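Local coordinates for protein RNase NGR3 (Nicotiana glutinosa, PDB 1VD3) that probably cleaves RNA as a T2-family endoribonuclease, and is seen here holding the nucleotide 2'-UMP in its pocket, at residues D7-F11 / D181-T185; K35-F40 / E204-F208; E68-L72 / E109-Q114; N128-I134 / S146-I151; R137-H141 / Q168-Q172. All coordinates share one frame; numbering follows the deposited sequence.

Interaction 1: D7-F11 / D181-T185; sequences DFDFF and DKTAT
The F11 ring takes D181 O at its edge, in the ring plane, with CD1 3.2 Å from D181 O; over one of its faces, toward the rim, sits F8 CE1. The F8 ring in turn has F11 CE1 in its own plane, while K182 O lies oblique to both rings. That carbonyl belongs to a type I beta turn, D181 to A184, by which the chain leaves strand 171-181 of the antiparallel sheet; strand 10-16, which begins at F10, is its neighbour there. A184 CB touches F11 CE1 at 4.1 Å. On the F8 side, K182 CB rests 3.9 Å from F8 CE1. From there the lysine bends at its third torsion (chi3 69°) and lays its amine along the 7-9 backbone, where NZ makes a weak hydrogen bond of 3.1 Å to F8 O. A long salt bridge, 3.6 Å from K182 NZ to D7 OD2, is its charged partner. The D9 carboxylate makes no salt bridge with K182; its OD1 accepts from E50 N. Within the turn, D181 OD2 accepts from T183 N, an Asx turn. D9 and F10 form a classic beta bulge facing N48, a residue of the 2'-UMP pocket. A water bridges the segments, donating a hydrogen bond to D9 O and accepting one from K182 N, 2.8 Å from each.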
# COMPACT_ATOMS: atom_id res chain seq x y z
N ASP A 7 9.66 19.85 -4.23
CA ASP A 7 8.58 19.51 -5.15
C ASP A 7 8.82 18.21 -5.91
O ASP A 7 9.96 17.78 -6.09
CB ASP A 7 8.35 20.66 -6.13
CG ASP A 7 7.11 20.47 -6.98
OD1 ASP A 7 6.02 20.27 -6.41
OD2 ASP A 7 7.23 20.53 -8.23
N PHE A 8 7.73 17.59 -6.34
CA PHE A 8 7.77 16.33 -7.08
C PHE A 8 6.58 16.32 -8.04
O PHE A 8 5.84 17.29 -8.09
CB PHE A 8 7.70 15.16 -6.10
CG PHE A 8 6.60 15.28 -5.08
CD1 PHE A 8 5.39 14.62 -5.27
CD2 PHE A 8 6.77 16.08 -3.96
CE1 PHE A 8 4.36 14.75 -4.35
CE2 PHE A 8 5.74 16.22 -3.02
CZ PHE A 8 4.53 15.55 -3.22
N ASP A 9 6.40 15.23 -8.78
CA ASP A 9 5.31 15.18 -9.76
C ASP A 9 4.00 14.54 -9.32
O ASP A 9 2.93 14.99 -9.71
CB ASP A 9 5.81 14.49 -11.03
CG ASP A 9 7.00 15.20 -11.65
OD1 ASP A 9 7.92 14.51 -12.14
OD2 ASP A 9 7.01 16.45 -11.65
N PHE A 10 4.09 13.48 -8.52
CA PHE A 10 2.90 12.79 -8.05
C PHE A 10 3.26 11.82 -6.93
O PHE A 10 4.44 11.66 -6.59
CB PHE A 10 2.27 12.00 -9.21
CG PHE A 10 3.16 10.89 -9.72
CD1 PHE A 10 3.05 9.60 -9.20
CD2 PHE A 10 4.13 11.15 -10.68
CE1 PHE A 10 3.90 8.58 -9.64
CE2 PHE A 10 4.99 10.14 -11.12
CZ PHE A 10 4.87 8.85 -10.60
N PHE A 11 2.24 11.18 -6.36
CA PHE A 11 2.45 10.19 -5.31
C PHE A 11 2.06 8.81 -5.79
O PHE A 11 1.08 8.66 -6.51
CB PHE A 11 1.53 10.40 -4.10
CG PHE A 11 1.84 11.58 -3.26
CD1 PHE A 11 1.15 12.78 -3.43
CD2 PHE A 11 2.75 11.48 -2.21
CE1 PHE A 11 1.34 13.85 -2.57
CE2 PHE A 11 2.95 12.55 -1.34
CZ PHE A 11 2.25 13.74 -1.51
N ASP A 181 -2.43 13.01 -6.92
CA ASP A 181 -1.77 14.25 -7.34
C ASP A 181 -0.87 14.80 -6.25
O ASP A 181 -1.03 14.49 -5.07
CB ASP A 181 -2.80 15.30 -7.75
CG ASP A 181 -3.40 16.02 -6.57
OD1 ASP A 181 -4.20 15.40 -5.84
OD2 ASP A 181 -3.05 17.20 -6.36
N LYS A 182 0.08 15.65 -6.65
CA LYS A 182 1.04 16.21 -5.71
C LYS A 182 0.47 17.00 -4.53
O LYS A 182 1.15 17.16 -3.52
CB LYS A 182 2.06 17.08 -6.45
CG LYS A 182 1.49 18.33 -7.09
CD LYS A 182 2.59 19.16 -7.75
CE LYS A 182 3.16 18.46 -8.97
NZ LYS A 182 4.17 19.31 -9.67
N THR A 183 -0.77 17.49 -4.64
CA THR A 183 -1.36 18.23 -3.53
C THR A 183 -2.12 17.27 -2.62
O THR A 183 -2.76 17.68 -1.65
CB THR A 183 -2.35 19.32 -4.00
OG1 THR A 183 -3.51 18.71 -4.58
CG2 THR A 183 -1.69 20.24 -5.03
N ALA A 184 -2.05 15.98 -2.94
CA ALA A 184 -2.72 14.94 -2.16
C ALA A 184 -4.23 15.20 -2.10
O ALA A 184 -4.87 14.94 -1.08
CB ALA A 184 -2.15 14.89 -0.74
N THR A 185 -4.78 15.72 -3.19
CA THR A 185 -6.21 16.01 -3.22
C THR A 185 -7.05 14.84 -3.73
O THR A 185 -8.10 14.54 -3.16
CB THR A 185 -6.49 17.25 -4.09
OG1 THR A 185 -5.91 18.41 -3.47
CG2 THR A 185 -7.99 17.46 -4.26
O HOH W 1 0.27 15.73 -9.48

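Interaction 2: K35-F40 / E204-F208; sequences KPDEDF and EFPPF
The C-terminal tail lies against the loop that leads into strand 41-48: the last modelled residues run on from strand 202-205, and the touching parts run in nearly opposite directions (155°). E38 is the centre of an inverse gamma turn, and it supplies the polar link. With CG anti to the backbone N and the chain extended beyond it, the side chain carries OE1 to F208 N, a hydrogen bond of 2.6 Å at 152°. The N-H reaches OE1 on its anti side, somewhat out of the carboxylate plane, and carboxylate and F208 ring are nearly coplanar. The F208 ring is gripped by loop atoms: P36 O sits over one face, E38 CA lies at the edge, and D37 O approaches obliquely, 3.4 Å from CE1. P36 CG touches F208 CZ at 3.6 Å, the two side chains crossing at about a right angle, while the extended K35 brings CE to 3.4 Å from F208 CD2. Deeper in, F40 and F205 come from opposite directions and meet rim to rim, ring centroids 5.9 Å apart. W17 meets both rings, and L129 of helix 125-131 packs on both. P36 also lies near L83, a residue of the AMP site seen in another structure of this protein. In the inner pair the closest carbons are F40 CZ and F205 CE1, 3.8 Å apart.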
# COMPACT_ATOMS: atom_id res chain seq x y z
N LYS A 35 -3.11 -10.56 14.82
CA LYS A 35 -3.31 -10.80 13.40
C LYS A 35 -4.12 -9.68 12.74
O LYS A 35 -5.21 -9.34 13.19
CB LYS A 35 -4.02 -12.14 13.21
CG LYS A 35 -4.27 -12.53 11.76
CD LYS A 35 -4.84 -13.94 11.67
CE LYS A 35 -5.13 -14.32 10.23
NZ LYS A 35 -5.54 -15.75 10.11
N PRO A 36 -3.58 -9.08 11.67
CA PRO A 36 -4.27 -8.00 10.97
C PRO A 36 -5.57 -8.43 10.30
O PRO A 36 -5.79 -9.62 10.05
CB PRO A 36 -3.23 -7.51 9.96
CG PRO A 36 -2.50 -8.77 9.63
CD PRO A 36 -2.30 -9.40 11.00
N ASP A 37 -6.43 -7.46 10.01
CA ASP A 37 -7.70 -7.71 9.35
C ASP A 37 -7.43 -8.25 7.95
O ASP A 37 -6.38 -7.98 7.37
CB ASP A 37 -8.51 -6.41 9.20
CG ASP A 37 -8.88 -5.79 10.53
OD1 ASP A 37 -9.46 -6.51 11.37
OD2 ASP A 37 -8.61 -4.59 10.72
N GLU A 38 -8.38 -9.01 7.42
CA GLU A 38 -8.24 -9.54 6.07
C GLU A 38 -8.75 -8.43 5.17
O GLU A 38 -9.89 -8.44 4.72
CB GLU A 38 -9.09 -10.81 5.89
CG GLU A 38 -9.14 -11.30 4.45
CD GLU A 38 -9.76 -12.68 4.31
OE1 GLU A 38 -9.15 -13.66 4.79
OE2 GLU A 38 -10.86 -12.79 3.72
N ASP A 39 -7.88 -7.45 4.94
CA ASP A 39 -8.22 -6.30 4.11
C ASP A 39 -6.90 -5.72 3.64
O ASP A 39 -5.84 -6.02 4.21
CB ASP A 39 -9.00 -5.28 4.96
CG ASP A 39 -9.52 -4.10 4.15
OD1 ASP A 39 -9.48 -4.14 2.90
OD2 ASP A 39 -9.98 -3.12 4.77
N PHE A 40 -6.94 -4.91 2.59
CA PHE A 40 -5.72 -4.30 2.10
C PHE A 40 -5.24 -3.28 3.12
O PHE A 40 -6.03 -2.54 3.69
CB PHE A 40 -5.95 -3.61 0.75
CG PHE A 40 -6.13 -4.57 -0.39
CD1 PHE A 40 -7.36 -5.18 -0.61
CD2 PHE A 40 -5.05 -4.92 -1.20
CE1 PHE A 40 -7.52 -6.11 -1.63
CE2 PHE A 40 -5.20 -5.85 -2.22
CZ PHE A 40 -6.43 -6.45 -2.44
N GLU A 204 -3.50 -15.59 -7.75
CA GLU A 204 -4.16 -15.95 -6.51
C GLU A 204 -4.42 -14.74 -5.63
O GLU A 204 -3.62 -13.80 -5.57
CB GLU A 204 -3.29 -16.95 -5.76
CG GLU A 204 -3.87 -17.44 -4.44
CD GLU A 204 -2.92 -18.38 -3.72
OE1 GLU A 204 -1.85 -17.91 -3.29
OE2 GLU A 204 -3.25 -19.58 -3.61
N PHE A 205 -5.57 -14.76 -4.96
CA PHE A 205 -6.00 -13.71 -4.04
C PHE A 205 -6.21 -14.51 -2.75
O PHE A 205 -7.34 -14.79 -2.36
CB PHE A 205 -7.31 -13.08 -4.54
CG PHE A 205 -7.81 -11.94 -3.70
CD1 PHE A 205 -6.94 -11.16 -2.94
CD2 PHE A 205 -9.17 -11.61 -3.70
CE1 PHE A 205 -7.41 -10.08 -2.20
CE2 PHE A 205 -9.65 -10.53 -2.97
CZ PHE A 205 -8.76 -9.76 -2.22
N PRO A 206 -5.10 -14.90 -2.10
CA PRO A 206 -5.05 -15.69 -0.86
C PRO A 206 -5.83 -15.18 0.35
O PRO A 206 -5.76 -14.01 0.71
CB PRO A 206 -3.55 -15.80 -0.58
CG PRO A 206 -3.03 -14.48 -1.08
CD PRO A 206 -3.76 -14.35 -2.40
N PRO A 207 -6.61 -16.08 0.98
CA PRO A 207 -7.41 -15.72 2.16
C PRO A 207 -6.49 -15.68 3.38
O PRO A 207 -5.34 -16.10 3.32
CB PRO A 207 -8.41 -16.86 2.24
CG PRO A 207 -7.58 -18.04 1.78
CD PRO A 207 -6.85 -17.48 0.58
N PHE A 208 -7.01 -15.17 4.50
CA PHE A 208 -6.25 -15.07 5.73
C PHE A 208 -6.54 -16.25 6.65
O PHE A 208 -7.67 -16.76 6.70
CB PHE A 208 -6.57 -13.76 6.46
CG PHE A 208 -5.39 -12.84 6.62
CD1 PHE A 208 -5.50 -11.50 6.29
CD2 PHE A 208 -4.18 -13.31 7.14
CE1 PHE A 208 -4.43 -10.63 6.46
CE2 PHE A 208 -3.10 -12.45 7.32
CZ PHE A 208 -3.22 -11.10 6.98

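Interaction 3: E68-L72 / E109-Q114; sequences EISDL and ERAYFQ
The loop 68-72, just ahead of helix 73-79, lies beside the first turns of helix 109-123, its backbone nearest at I69 and R110 (CA to CA 5.8 Å) and wider at L72 and Q114. R110 carries the contact. Stretched out from CG to NE, it crosses D71 at about a right angle and grips the carboxylate end-on: NH1 to D71 OD1 at 2.7 Å and NH2 to D71 OD2 at 2.9 Å, each oxygen using its syn lone pair, the two flat groups nearly coplanar. NH1 also donates in the guanidinium plane to E68 O, 3.1 Å away at 157°. Over one guanidinium face sits L72 CD1, toward the rim; the other L72 methyl, CD2, touches Q114 OE1. I69 lies over the centre of one face of the F113 ring through CD1, with CG2 3.9 Å from E109 OE2, while Y112 covers the opposite face. E68 and E109 stack their carboxylates almost parallel, E68 OE2 to E109 OE1 4.1 Å; E109 OE1 is held by D65 N, and a water that donates a hydrogen bond to E68 OE1 accepts one from R110 N. Such proximity of two acids would tend to raise the pKa of one of them, whereas the twofold grip on D71, together with the bond to E68 O, fixes the rotation of the R110 guanidinium and ties the loop to the helix.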
# COMPACT_ATOMS: atom_id res chain seq x y z
N GLU A 68 1.77 13.86 17.56
CA GLU A 68 0.98 14.51 16.52
C GLU A 68 -0.07 13.62 15.86
O GLU A 68 -1.01 14.12 15.24
CB GLU A 68 1.91 15.08 15.44
CG GLU A 68 2.75 16.25 15.92
CD GLU A 68 3.77 16.69 14.89
OE1 GLU A 68 3.38 16.88 13.71
OE2 GLU A 68 4.95 16.85 15.25
N ILE A 69 0.10 12.31 15.98
CA ILE A 69 -0.85 11.37 15.38
C ILE A 69 -1.38 10.40 16.43
O ILE A 69 -1.93 9.35 16.09
CB ILE A 69 -0.18 10.57 14.24
CG1 ILE A 69 1.05 9.83 14.77
CG2 ILE A 69 0.21 11.51 13.10
CD1 ILE A 69 1.69 8.90 13.74
N SER A 70 -1.24 10.77 17.69
CA SER A 70 -1.68 9.96 18.82
C SER A 70 -3.03 9.28 18.65
O SER A 70 -3.18 8.08 18.88
CB SER A 70 -1.72 10.82 20.09
OG SER A 70 -0.47 11.46 20.30
N ASP A 71 -4.03 10.07 18.26
CA ASP A 71 -5.39 9.57 18.09
C ASP A 71 -5.61 8.73 16.84
O ASP A 71 -6.68 8.14 16.66
CB ASP A 71 -6.37 10.75 18.11
CG ASP A 71 -6.10 11.75 17.01
OD1 ASP A 71 -4.91 12.06 16.75
OD2 ASP A 71 -7.08 12.24 16.41
N LEU A 72 -4.61 8.68 15.96
CA LEU A 72 -4.71 7.90 14.73
C LEU A 72 -3.99 6.55 14.86
O LEU A 72 -4.18 5.66 14.04
CB LEU A 72 -4.09 8.69 13.57
CG LEU A 72 -4.67 10.08 13.27
CD1 LEU A 72 -3.94 10.68 12.08
CD2 LEU A 72 -6.16 9.97 12.98
N GLU A 109 3.26 16.27 9.18
CA GLU A 109 3.20 14.88 9.62
C GLU A 109 1.78 14.31 9.74
O GLU A 109 1.50 13.23 9.22
CB GLU A 109 3.92 14.72 10.96
CG GLU A 109 4.02 13.27 11.40
CD GLU A 109 4.62 13.12 12.78
OE1 GLU A 109 5.79 13.50 12.97
OE2 GLU A 109 3.90 12.62 13.68
N ARG A 110 0.89 15.03 10.41
CA ARG A 110 -0.46 14.51 10.56
C ARG A 110 -1.20 14.44 9.22
O ARG A 110 -1.97 13.51 8.97
CB ARG A 110 -1.26 15.36 11.55
CG ARG A 110 -2.60 14.77 11.90
CD ARG A 110 -3.38 15.64 12.89
NE ARG A 110 -4.71 15.09 13.11
CZ ARG A 110 -5.01 14.16 14.01
NH1 ARG A 110 -4.07 13.65 14.80
NH2 ARG A 110 -6.26 13.72 14.11
N ALA A 111 -0.96 15.42 8.35
CA ALA A 111 -1.61 15.47 7.05
C ALA A 111 -1.17 14.29 6.20
O ALA A 111 -1.96 13.72 5.44
CB ALA A 111 -1.28 16.78 6.33
N TYR A 112 0.10 13.93 6.33
CA TYR A 112 0.68 12.81 5.59
C TYR A 112 -0.01 11.50 5.97
O TYR A 112 -0.46 10.74 5.11
CB TYR A 112 2.18 12.69 5.88
CG TYR A 112 2.86 11.54 5.16
CD1 TYR A 112 3.12 11.60 3.79
CD2 TYR A 112 3.22 10.39 5.85
CE1 TYR A 112 3.73 10.53 3.12
CE2 TYR A 112 3.82 9.32 5.20
CZ TYR A 112 4.07 9.39 3.84
OH TYR A 112 4.64 8.32 3.20
N PHE A 113 -0.09 11.22 7.26
CA PHE A 113 -0.72 9.98 7.68
C PHE A 113 -2.23 9.97 7.44
O PHE A 113 -2.80 8.95 7.07
CB PHE A 113 -0.37 9.69 9.14
CG PHE A 113 1.05 9.26 9.33
CD1 PHE A 113 2.04 10.18 9.64
CD2 PHE A 113 1.41 7.93 9.12
CE1 PHE A 113 3.38 9.78 9.74
CE2 PHE A 113 2.75 7.52 9.22
CZ PHE A 113 3.73 8.46 9.53
N GLN A 114 -2.88 11.12 7.63
CA GLN A 114 -4.32 11.20 7.41
C GLN A 114 -4.62 10.96 5.93
O GLN A 114 -5.58 10.29 5.58
CB GLN A 114 -4.85 12.57 7.82
CG GLN A 114 -6.36 12.69 7.77
CD GLN A 114 -7.04 11.86 8.84
OE1 GLN A 114 -6.87 12.12 10.04
NE2 GLN A 114 -7.81 10.86 8.43
O HOH W 2 1.24 17.59 11.68

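Interaction 4: N128-I134 / S146-I151; sequences NLKNAEI and SIKKAI
S146, in helix 144-155, comes first: its OG, bonded to T143 O, lies 3.6 Å from I134 CD1, and S146 O touches the same methyl. The partner is the end of helix 125-131, closed by a Schellman motif in which E133, with positive phi, is the C-prime residue, I134 N bonding to L129 O and E133 N to K130 O. A132 N also donates to L129 O, from the other face of its plane; past the motif, I134 packs against helix 144-155. The next residue, I147, presents two branches: CG1 lies 3.8 Å from I134 CD1, and CG2 lies 4.0 Å from L129 CD2. Having CG1 beside the backbone N and CG2 anti to it (chi1 -67°) is what spreads them over the two partners. These side chains continue into the core, where L129 and I134 pack on F205, and I147 on I173 and I203. A150 is the tight spot of the interface, its CB 3.5 Å from A132 CB; L129 CD2 and I134 CD1 also touch this methyl. The carbonyl of A150 shares a water with N128 O; the molecule donates to both, 2.9 Å from A150 O and 2.8 Å from N128 O. At I151 the CB points away from the other helix, yet the side chain still reaches L129, with CG1 4.1 Å from L129 CD2.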
# COMPACT_ATOMS: atom_id res chain seq x y z
N ASN A 128 -14.44 -3.12 -3.73
CA ASN A 128 -14.55 -2.97 -5.17
C ASN A 128 -14.39 -4.33 -5.83
O ASN A 128 -15.03 -4.63 -6.85
CB ASN A 128 -13.50 -2.00 -5.70
CG ASN A 128 -13.92 -0.55 -5.56
OD1 ASN A 128 -15.06 -0.20 -5.86
ND2 ASN A 128 -13.00 0.30 -5.11
N LEU A 129 -13.54 -5.17 -5.25
CA LEU A 129 -13.31 -6.51 -5.78
C LEU A 129 -14.53 -7.38 -5.53
O LEU A 129 -14.94 -8.14 -6.41
CB LEU A 129 -12.07 -7.14 -5.13
CG LEU A 129 -10.74 -6.48 -5.51
CD1 LEU A 129 -9.63 -7.02 -4.62
CD2 LEU A 129 -10.44 -6.75 -6.98
N LYS A 130 -15.12 -7.27 -4.35
CA LYS A 130 -16.31 -8.06 -4.02
C LYS A 130 -17.41 -7.75 -5.03
O LYS A 130 -18.08 -8.66 -5.53
CB LYS A 130 -16.80 -7.74 -2.61
CG LYS A 130 -15.88 -8.24 -1.51
CD LYS A 130 -16.50 -8.02 -0.13
CE LYS A 130 -15.56 -8.47 0.98
NZ LYS A 130 -16.16 -8.24 2.32
N ASN A 131 -17.59 -6.47 -5.32
CA ASN A 131 -18.60 -6.05 -6.28
C ASN A 131 -18.44 -6.79 -7.61
O ASN A 131 -19.42 -6.99 -8.33
CB ASN A 131 -18.51 -4.54 -6.51
CG ASN A 131 -18.97 -3.74 -5.32
OD1 ASN A 131 -19.13 -4.28 -4.22
ND2 ASN A 131 -19.18 -2.45 -5.52
N ALA A 132 -17.22 -7.20 -7.91
CA ALA A 132 -16.93 -7.92 -9.15
C ALA A 132 -16.80 -9.42 -8.90
O ALA A 132 -16.30 -10.16 -9.75
CB ALA A 132 -15.64 -7.38 -9.78
N GLU A 133 -17.26 -9.86 -7.73
CA GLU A 133 -17.22 -11.27 -7.34
C GLU A 133 -15.82 -11.83 -7.13
O GLU A 133 -15.61 -13.04 -7.21
CB GLU A 133 -17.97 -12.13 -8.35
CG GLU A 133 -19.46 -11.86 -8.43
CD GLU A 133 -20.21 -12.99 -9.11
OE1 GLU A 133 -19.90 -13.29 -10.28
OE2 GLU A 133 -21.12 -13.57 -8.47
N ILE A 134 -14.86 -10.96 -6.85
CA ILE A 134 -13.49 -11.39 -6.62
C ILE A 134 -13.27 -11.40 -5.11
O ILE A 134 -13.15 -10.35 -4.48
CB ILE A 134 -12.49 -10.43 -7.30
CG1 ILE A 134 -12.76 -10.41 -8.81
CG2 ILE A 134 -11.07 -10.88 -7.01
CD1 ILE A 134 -11.89 -9.43 -9.57
N SER A 146 -9.56 -9.07 -14.68
CA SER A 146 -10.76 -8.87 -13.87
C SER A 146 -10.46 -8.04 -12.63
O SER A 146 -11.25 -7.17 -12.25
CB SER A 146 -11.37 -10.22 -13.46
OG SER A 146 -10.51 -10.93 -12.59
N ILE A 147 -9.32 -8.30 -12.01
CA ILE A 147 -8.91 -7.58 -10.82
C ILE A 147 -8.61 -6.11 -11.12
O ILE A 147 -9.09 -5.22 -10.42
CB ILE A 147 -7.66 -8.26 -10.20
CG1 ILE A 147 -8.05 -9.64 -9.66
CG2 ILE A 147 -7.07 -7.38 -9.09
CD1 ILE A 147 -6.88 -10.51 -9.26
N LYS A 148 -7.84 -5.87 -12.17
CA LYS A 148 -7.51 -4.50 -12.55
C LYS A 148 -8.75 -3.69 -12.91
O LYS A 148 -8.91 -2.54 -12.48
CB LYS A 148 -6.51 -4.49 -13.71
CG LYS A 148 -5.12 -4.99 -13.33
CD LYS A 148 -4.20 -5.13 -14.55
CE LYS A 148 -3.96 -3.80 -15.24
NZ LYS A 148 -3.28 -2.81 -14.36
N LYS A 149 -9.64 -4.28 -13.70
CA LYS A 149 -10.85 -3.58 -14.12
C LYS A 149 -11.78 -3.30 -12.95
O LYS A 149 -12.41 -2.24 -12.88
CB LYS A 149 -11.60 -4.39 -15.18
CG LYS A 149 -10.89 -4.48 -16.52
CD LYS A 149 -11.78 -5.13 -17.56
CE LYS A 149 -11.08 -5.29 -18.89
NZ LYS A 149 -9.90 -6.19 -18.79
N ALA A 150 -11.88 -4.25 -12.02
CA ALA A 150 -12.74 -4.09 -10.86
C ALA A 150 -12.28 -2.90 -10.01
O ALA A 150 -13.10 -2.12 -9.53
CB ALA A 150 -12.74 -5.36 -10.03
N ILE A 151 -10.97 -2.78 -9.83
CA ILE A 151 -10.43 -1.68 -9.05
C ILE A 151 -10.61 -0.38 -9.84
O ILE A 151 -10.99 0.65 -9.29
CB ILE A 151 -8.92 -1.89 -8.76
CG1 ILE A 151 -8.74 -3.09 -7.83
CG2 ILE A 151 -8.32 -0.63 -8.14
CD1 ILE A 151 -7.31 -3.49 -7.58
O HOH W 3 -15.73 -3.13 -9.09

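Interaction 5: R137-H141 / Q168-Q172; sequences RNGEH and QGNHQ
E140 lies across N170 and H171, its CG 3.6 Å from N170 OD1 and its carboxylate carried on to the backbone of the next residue. With CG anti to the carbonyl carbon (chi1 -46°) and the rest of the chain extended, OE2 lands 2.8 Å from H171 N and accepts an almost straight hydrogen bond, 177°, through its anti lone pair. The same oxygen lies at the edge of the H171 ring, near its plane, 3.0 Å from CD2, so one carboxylate oxygen touches both the peptide N-H and the imidazole of a single residue. Carboxylate and N170 amide are well turned against each other, 55° between their planes. The carboxylate may favour a protonated H171, although the ring's NE2 is not in contact with it. E140 is the centre of an inverse gamma turn in the loop where the chain turns a corner on its way to helix 144-155; opposite it, the loop residues 168-170 lead into strand 171-181 of the antiparallel sheet. G139 N donates to E204 OE2, and the backbone of H171 pairs with that of E204, so strand 202-205 binds both sides of this surface contact. N170 N is bonded to D166 OD2. One face of the H171 ring is approached by G169 O, which lies toward its rim.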
# COMPACT_ATOMS: atom_id res chain seq x y z
N ARG A 137 -9.42 -16.64 -1.83
CA ARG A 137 -9.49 -18.10 -1.93
C ARG A 137 -8.14 -18.58 -2.46
O ARG A 137 -7.43 -17.83 -3.12
CB ARG A 137 -10.64 -18.53 -2.85
CG ARG A 137 -10.61 -17.98 -4.27
CD ARG A 137 -11.89 -18.34 -5.04
NE ARG A 137 -12.01 -19.78 -5.27
CZ ARG A 137 -13.07 -20.37 -5.83
NH1 ARG A 137 -14.10 -19.64 -6.23
NH2 ARG A 137 -13.09 -21.68 -6.00
N ASN A 138 -7.79 -19.83 -2.16
CA ASN A 138 -6.51 -20.39 -2.61
C ASN A 138 -6.49 -20.75 -4.09
O ASN A 138 -7.53 -21.06 -4.68
CB ASN A 138 -6.16 -21.63 -1.77
CG ASN A 138 -5.92 -21.29 -0.31
OD1 ASN A 138 -6.80 -20.78 0.38
ND2 ASN A 138 -4.72 -21.59 0.18
N GLY A 139 -5.30 -20.71 -4.68
CA GLY A 139 -5.15 -21.04 -6.09
C GLY A 139 -5.26 -19.84 -7.03
O GLY A 139 -5.94 -18.87 -6.72
N GLU A 140 -4.59 -19.92 -8.17
CA GLU A 140 -4.63 -18.84 -9.16
C GLU A 140 -5.98 -18.93 -9.87
O GLU A 140 -6.08 -19.38 -11.02
CB GLU A 140 -3.49 -19.01 -10.17
CG GLU A 140 -2.14 -19.32 -9.52
CD GLU A 140 -1.00 -19.37 -10.51
OE1 GLU A 140 -1.20 -19.90 -11.63
OE2 GLU A 140 0.11 -18.89 -10.18
N HIS A 141 -7.01 -18.47 -9.18
CA HIS A 141 -8.39 -18.52 -9.65
C HIS A 141 -8.87 -17.30 -10.43
O HIS A 141 -9.85 -17.39 -11.18
CB HIS A 141 -9.30 -18.73 -8.44
CG HIS A 141 -10.74 -18.96 -8.79
ND1 HIS A 141 -11.21 -20.17 -9.26
CD2 HIS A 141 -11.82 -18.14 -8.73
CE1 HIS A 141 -12.51 -20.09 -9.48
NE2 HIS A 141 -12.90 -18.87 -9.16
N GLN A 168 3.75 -22.32 -2.26
CA GLN A 168 3.21 -23.33 -3.17
C GLN A 168 3.55 -23.05 -4.63
O GLN A 168 3.29 -23.87 -5.51
CB GLN A 168 1.69 -23.40 -3.01
CG GLN A 168 1.23 -23.68 -1.58
CD GLN A 168 -0.28 -23.63 -1.43
OE1 GLN A 168 -0.81 -23.81 -0.33
NE2 GLN A 168 -0.99 -23.37 -2.52
N GLY A 169 4.15 -21.89 -4.88
CA GLY A 169 4.52 -21.54 -6.24
C GLY A 169 3.45 -20.76 -6.98
O GLY A 169 3.57 -20.51 -8.18
N ASN A 170 2.40 -20.37 -6.26
CA ASN A 170 1.31 -19.62 -6.87
C ASN A 170 1.68 -18.15 -6.96
O ASN A 170 2.28 -17.59 -6.04
CB ASN A 170 0.02 -19.74 -6.04
CG ASN A 170 -0.55 -21.14 -6.05
OD1 ASN A 170 -0.85 -21.70 -7.10
ND2 ASN A 170 -0.72 -21.72 -4.86
N HIS A 171 1.32 -17.52 -8.07
CA HIS A 171 1.58 -16.09 -8.26
C HIS A 171 0.36 -15.43 -7.62
O HIS A 171 -0.78 -15.77 -7.95
CB HIS A 171 1.67 -15.77 -9.75
CG HIS A 171 2.77 -16.52 -10.44
ND1 HIS A 171 4.08 -16.10 -10.42
CD2 HIS A 171 2.75 -17.69 -11.12
CE1 HIS A 171 4.83 -16.99 -11.06
NE2 HIS A 171 4.05 -17.96 -11.49
N GLN A 172 0.59 -14.49 -6.71
CA GLN A 172 -0.50 -13.85 -5.99
C GLN A 172 -0.43 -12.33 -6.02
O GLN A 172 0.64 -11.75 -6.16
CB GLN A 172 -0.46 -14.33 -4.54
CG GLN A 172 0.90 -14.08 -3.90
CD GLN A 172 1.07 -14.74 -2.54
OE1 GLN A 172 2.07 -14.52 -1.86
NE2 GLN A 172 0.10 -15.55 -2.14

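Interactions 1 and 5 lie at the two ends of strand 171-181, centres about 35 Å apart: the strand starts at interaction 5 and ends at interaction 1, beside strand 10-16. Interaction 2 sits beside interaction 5, about 13 Å between centres, and the two touch through E204. Interaction 2 also meets interaction 4, where L129 packs on F40 and F205. Interaction 3 stands apart, about 5 Å from interaction 1 between nearest atoms. Along the chain, interactions 3, 4 and 5 fall between the segments of interactions 1 and 2, which themselves alternate, as do those of 4 and 5. Interactions 1, 2, 4 and 5 gather round the sheet that carries part of the nucleotide pocket; interaction 3 joins the helical side.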